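Local structure of beta-1,4-exocellulase (Thermobifida fusca, 4B4H) at residues R87-A91 against T151-A155; V202-Y206 against A272-F278. The protein probably cleaves glycosidic bonds of cellulose as a family 6 cellobiohydrolase, of which this chain is the catalytic domain. All coordinates share one frame; numbering follows the deposited sequence.

Overall arrangement
Contact 1 (87-91 with 151-155) and contact 2 (202-206 with 272-278) both belong to the family 6 catalytic domain, with centres about 23 Å apart and nearest atoms about 9 Å apart; they share no element and do not touch. In contact 1 an irregular loop following strand 75-81 is tied by a disulfide and one side-chain hydrogen bond to the start of helix 152-160; the loop itself carries Asp88, a predicted active-site residue, and most of the touching residues are buried. Contact 2 is larger but only partly buried, and joins two regular helices, 198-209 and 262-276, outside the central parallel sheet. Its apolar and aromatic core gives way to a salt bridge and a water at an exposed margin.

Contact 1: R87-A91 against T151-A155; sequences RDCAA and TELCA
A disulfide joins Cys89, in a type I turn from Asp88 to Ala91, to Cys154 in the first turn of helix 152-160. The SG atoms of Cys89 and Cys154 lie 2.1 Å apart with a chi3 of 96°, close to the relaxed right angle. Cys89 SG is set between its own backbone N and carbonyl carbon (chi1 62°), which turns it to meet Cys154 SG.

The polar link is Thr151, the N-cap of the helix. Its OG1 donates to Cys89 O at 2.8 Å, approaching from above the carbonyl plane, and accepts from Cys154 N. A valine in its place would probably leave both Cys89 O and the Cys154 N-H without this partner and weaken the cap.

Apolar contacts fill in around these bonds: Leu153 CG packs on Cys89 CB at 3.6 Å, while Thr151 CG2 lies over Ala90 CA.

Asp88, just before Cys89 in the chain and a predicted active-site residue, points away from the helix; its OD1 bonds to Tyr82 OH and lies close to Asp136, the predicted proton donor. Within the 87-91 segment, Arg87 NE meets Asp88 OD2 at 2.8 Å on the syn side, 35° out of the carboxylate plane.

Contact 2: V202-Y206 against A272-F278; sequences VDIFY and ALIAKGF
Tyr206 and Lys276 both extend with CG anti to the backbone N (chi1 -173° in each), which sends the two side chains across one another between helices 198-209 and 262-276. These helices flank the parallel sheet of the family 6 fold, and the axes of 202-206 and 272-276 cross at -53°, 9.8 Å apart at their closest. The anti chi1 lays Lys276 CG against Tyr206 CB at 3.6 Å, and a bend at chi2 carries CE and NZ on to Asp203. There Lys276 NZ forms a salt bridge with Asp203 OD1, long and weak as a hydrogen bond at 3.2 Å; one water, which donates to Asp203 O, also accepts weakly from Lys276 NZ.

Deeper in, Val202 uses both branches: CG2 meets Ala272 CB, and CG1 lies 3.7 Å from Lys276 CB and also touches Leu273 CD2. Leu273 CD2 also meets the edge of the Phe205 ring, 3.7 Å from Phe205 CD2.

Where helix 262-276 ends, Gly277 has positive phi, and a CB there would collide with Tyr206 CE1. Gly277 N and Phe278 N both bond to Leu273 O. Tyr206 turns its edge toward the face of Phe278 in an offset edge-to-face pair, the planes at 84°, and Phe278 is also paired edge-to-face with Phe222. Phe278 CZ comes 3.7 Å from Phe205 O, which lies at the edge of the Phe278 ring.

Contact 1: R87-A91 against T151-A155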
loop_
_atom_site.group_PDB
_atom_site.type_symbol
_atom_site.label_atom_id
_atom_site.label_comp_id
_atom_site.label_asym_id
_atom_site.label_seq_id
_atom_site.Cartn_x
_atom_site.Cartn_y
_atom_site.Cartn_z
ATOM N N ARG A 87 11.969 7.567 -7.517
ATOM C CA ARG A 87 10.929 6.978 -6.670
ATOM C C ARG A 87 10.362 7.962 -5.653
ATOM O O ARG A 87 11.081 8.823 -5.136
ATOM C CB ARG A 87 11.509 5.763 -5.933
ATOM C CG ARG A 87 10.483 4.664 -5.647
ATOM C CD ARG A 87 11.162 3.473 -4.984
ATOM N NE ARG A 87 11.327 3.707 -3.554
ATOM C CZ ARG A 87 11.831 2.834 -2.686
ATOM N NH1 ARG A 87 12.208 1.619 -3.086
ATOM N NH2 ARG A 87 11.916 3.168 -1.402
ATOM N N ASP A 88 9.072 7.828 -5.353
ATOM C CA ASP A 88 8.475 8.609 -4.267
ATOM C C ASP A 88 8.689 10.117 -4.504
ATOM O O ASP A 88 9.145 10.825 -3.617
ATOM C CB ASP A 88 9.091 8.174 -2.917
ATOM C CG ASP A 88 8.968 6.659 -2.661
ATOM O OD1 ASP A 88 7.827 6.154 -2.626
ATOM O OD2 ASP A 88 9.994 5.963 -2.451
ATOM N N CYS A 89 8.319 10.599 -5.696
ATOM C CA CYS A 89 8.768 11.912 -6.203
ATOM C C CYS A 89 8.296 13.128 -5.401
ATOM O O CYS A 89 8.798 14.231 -5.621
ATOM C CB CYS A 89 8.397 12.091 -7.680
ATOM S SG CYS A 89 6.611 12.074 -8.000
ATOM N N ALA A 90 7.345 12.929 -4.494
ATOM C CA ALA A 90 6.838 14.026 -3.661
ATOM C C ALA A 90 7.461 14.038 -2.277
ATOM O O ALA A 90 7.281 15.005 -1.531
ATOM C CB ALA A 90 5.320 13.966 -3.543
ATOM N N ALA A 91 8.160 12.960 -1.923
ATOM C CA ALA A 91 8.698 12.816 -0.571
ATOM C C ALA A 91 9.888 13.739 -0.337
ATOM O O ALA A 91 10.607 14.101 -1.276
ATOM C CB ALA A 91 9.083 11.370 -0.283
ATOM N N THR A 151 6.018 19.134 -6.596
ATOM C CA THR A 151 7.470 18.996 -6.568
ATOM C C THR A 151 8.070 18.981 -7.969
ATOM O O THR A 151 7.470 18.457 -8.918
ATOM C CB THR A 151 7.922 17.723 -5.816
ATOM O OG1 THR A 151 7.461 16.571 -6.527
ATOM C CG2 THR A 151 7.379 17.698 -4.371
ATOM N N GLU A 152 9.269 19.539 -8.090
ATOM C CA GLU A 152 9.992 19.553 -9.358
ATOM C C GLU A 152 10.325 18.134 -9.811
ATOM O O GLU A 152 10.281 17.836 -11.004
ATOM C CB GLU A 152 11.242 20.426 -9.248
ATOM C CG GLU A 152 10.907 21.837 -8.774
ATOM C CD GLU A 152 11.825 22.924 -9.300
ATOM O OE1 GLU A 152 12.475 22.746 -10.359
ATOM O OE2 GLU A 152 11.881 23.986 -8.644
ATOM N N LEU A 153 10.635 17.260 -8.860
ATOM C CA LEU A 153 10.806 15.844 -9.173
ATOM C C LEU A 153 9.582 15.192 -9.820
ATOM O O LEU A 153 9.729 14.515 -10.841
ATOM C CB LEU A 153 11.272 15.033 -7.958
ATOM C CG LEU A 153 11.642 13.567 -8.228
ATOM C CD1 LEU A 153 12.707 13.433 -9.311
ATOM C CD2 LEU A 153 12.096 12.875 -6.954
ATOM N N CYS A 154 8.391 15.373 -9.248
ATOM C CA CYS A 154 7.189 14.798 -9.864
ATOM C C CYS A 154 6.918 15.345 -11.268
ATOM O O CYS A 154 6.638 14.572 -12.191
ATOM C CB CYS A 154 5.953 14.950 -8.987
ATOM S SG CYS A 154 5.986 13.970 -7.467
ATOM N N ALA A 155 6.987 16.667 -11.428
ATOM C CA ALA A 155 6.831 17.286 -12.738
ATOM C C ALA A 155 7.787 16.660 -13.768
ATOM O O ALA A 155 7.380 16.324 -14.891
ATOM C CB ALA A 155 7.043 18.792 -12.642
#

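Contact 2: V202-Y206 against A272-F278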
loop_
_atom_site.group_PDB
_atom_site.type_symbol
_atom_site.label_atom_id
_atom_site.label_comp_id
_atom_site.label_asym_id
_atom_site.label_seq_id
_atom_site.Cartn_x
_atom_site.Cartn_y
_atom_site.Cartn_z
ATOM N N VAL A 202 -7.668 7.614 -12.578
ATOM C CA VAL A 202 -8.159 6.536 -13.440
ATOM C C VAL A 202 -7.514 6.623 -14.823
ATOM O O VAL A 202 -7.059 5.611 -15.378
ATOM C CB VAL A 202 -9.700 6.536 -13.544
ATOM C CG1 VAL A 202 -10.178 5.599 -14.640
ATOM C CG2 VAL A 202 -10.321 6.186 -12.194
ATOM N N ASP A 203 -7.450 7.846 -15.351
ATOM C CA ASP A 203 -6.861 8.094 -16.662
ATOM C C ASP A 203 -5.395 7.688 -16.707
ATOM O O ASP A 203 -4.972 7.035 -17.672
ATOM C CB ASP A 203 -7.015 9.563 -17.063
ATOM C CG ASP A 203 -8.452 9.936 -17.367
ATOM O OD1 ASP A 203 -9.280 9.022 -17.585
ATOM O OD2 ASP A 203 -8.761 11.149 -17.405
ATOM N N ILE A 204 -4.648 8.055 -15.661
ATOM C CA ILE A 204 -3.227 7.733 -15.569
ATOM C C ILE A 204 -2.956 6.235 -15.369
ATOM O O ILE A 204 -1.990 5.710 -15.909
ATOM C CB ILE A 204 -2.455 8.602 -14.532
ATOM C CG1 ILE A 204 -0.961 8.604 -14.880
ATOM C CG2 ILE A 204 -2.679 8.146 -13.095
ATOM C CD1 ILE A 204 -0.147 9.685 -14.220
ATOM N N PHE A 205 -3.822 5.552 -14.621
ATOM C CA PHE A 205 -3.700 4.092 -14.508
ATOM C C PHE A 205 -3.801 3.439 -15.888
ATOM O O PHE A 205 -3.037 2.520 -16.220
ATOM C CB PHE A 205 -4.776 3.523 -13.578
ATOM C CG PHE A 205 -4.668 3.989 -12.148
ATOM C CD1 PHE A 205 -3.436 4.340 -11.595
ATOM C CD2 PHE A 205 -5.801 4.039 -11.341
ATOM C CE1 PHE A 205 -3.353 4.761 -10.276
ATOM C CE2 PHE A 205 -5.724 4.453 -10.019
ATOM C CZ PHE A 205 -4.495 4.815 -9.487
ATOM N N TYR A 206 -4.728 3.961 -16.690
ATOM C CA TYR A 206 -5.011 3.438 -18.023
ATOM C C TYR A 206 -3.848 3.738 -18.955
ATOM O O TYR A 206 -3.413 2.871 -19.700
ATOM C CB TYR A 206 -6.320 4.031 -18.562
ATOM C CG TYR A 206 -6.783 3.411 -19.870
ATOM C CD1 TYR A 206 -7.526 2.215 -19.885
ATOM C CD2 TYR A 206 -6.479 4.009 -21.087
ATOM C CE1 TYR A 206 -7.936 1.642 -21.081
ATOM C CE2 TYR A 206 -6.893 3.448 -22.286
ATOM C CZ TYR A 206 -7.618 2.272 -22.277
ATOM O OH TYR A 206 -8.018 1.727 -23.468
ATOM N N ALA A 272 -15.188 2.708 -12.197
ATOM C CA ALA A 272 -14.556 3.732 -13.030
ATOM C C ALA A 272 -13.521 3.128 -13.975
ATOM O O ALA A 272 -13.480 3.466 -15.159
ATOM C CB ALA A 272 -13.931 4.814 -12.174
ATOM N N LEU A 273 -12.717 2.196 -13.463
ATOM C CA LEU A 273 -11.625 1.625 -14.247
ATOM C C LEU A 273 -12.141 0.749 -15.368
ATOM O O LEU A 273 -11.603 0.763 -16.470
ATOM C CB LEU A 273 -10.653 0.852 -13.356
ATOM C CG LEU A 273 -9.852 1.737 -12.394
ATOM C CD1 LEU A 273 -9.484 0.931 -11.154
ATOM C CD2 LEU A 273 -8.617 2.374 -13.037
ATOM N N ILE A 274 -13.190 -0.018 -15.088
ATOM C CA ILE A 274 -13.776 -0.861 -16.117
ATOM C C ILE A 274 -14.362 0.004 -17.232
ATOM O O ILE A 274 -14.147 -0.285 -18.409
ATOM C CB ILE A 274 -14.834 -1.833 -15.551
ATOM C CG1 ILE A 274 -14.206 -2.734 -14.481
ATOM C CG2 ILE A 274 -15.422 -2.685 -16.673
ATOM C CD1 ILE A 274 -15.169 -3.736 -13.878
ATOM N N ALA A 275 -15.033 1.089 -16.845
ATOM C CA ALA A 275 -15.594 2.057 -17.795
ATOM C C ALA A 275 -14.514 2.681 -18.688
ATOM O O ALA A 275 -14.708 2.847 -19.898
ATOM C CB ALA A 275 -16.401 3.126 -17.062
ATOM N N LYS A 276 -13.374 3.007 -18.086
ATOM C CA LYS A 276 -12.202 3.496 -18.813
ATOM C C LYS A 276 -11.653 2.482 -19.825
ATOM O O LYS A 276 -11.094 2.870 -20.867
ATOM C CB LYS A 276 -11.116 3.906 -17.813
ATOM C CG LYS A 276 -9.898 4.597 -18.411
ATOM C CD LYS A 276 -10.219 5.960 -19.008
ATOM C CE LYS A 276 -8.985 6.544 -19.684
ATOM N NZ LYS A 276 -9.244 7.776 -20.492
ATOM N N GLY A 277 -11.796 1.191 -19.525
ATOM C CA GLY A 277 -11.376 0.152 -20.459
ATOM C C GLY A 277 -10.554 -0.994 -19.902
ATOM O O GLY A 277 -9.900 -1.702 -20.658
ATOM N N PHE A 278 -10.589 -1.173 -18.582
ATOM C CA PHE A 278 -9.960 -2.326 -17.939
ATOM C C PHE A 278 -10.901 -3.533 -18.010
ATOM O O PHE A 278 -12.101 -3.381 -18.272
ATOM C CB PHE A 278 -9.590 -1.999 -16.488
ATOM C CG PHE A 278 -8.324 -1.203 -16.356
ATOM C CD1 PHE A 278 -7.093 -1.849 -16.278
ATOM C CD2 PHE A 278 -8.351 0.188 -16.324
ATOM C CE1 PHE A 278 -5.918 -1.133 -16.167
ATOM C CE2 PHE A 278 -7.173 0.918 -16.220
ATOM C CZ PHE A 278 -5.959 0.256 -16.132
HETATM O O HOH W 1 -6.071 7.907 -20.274
#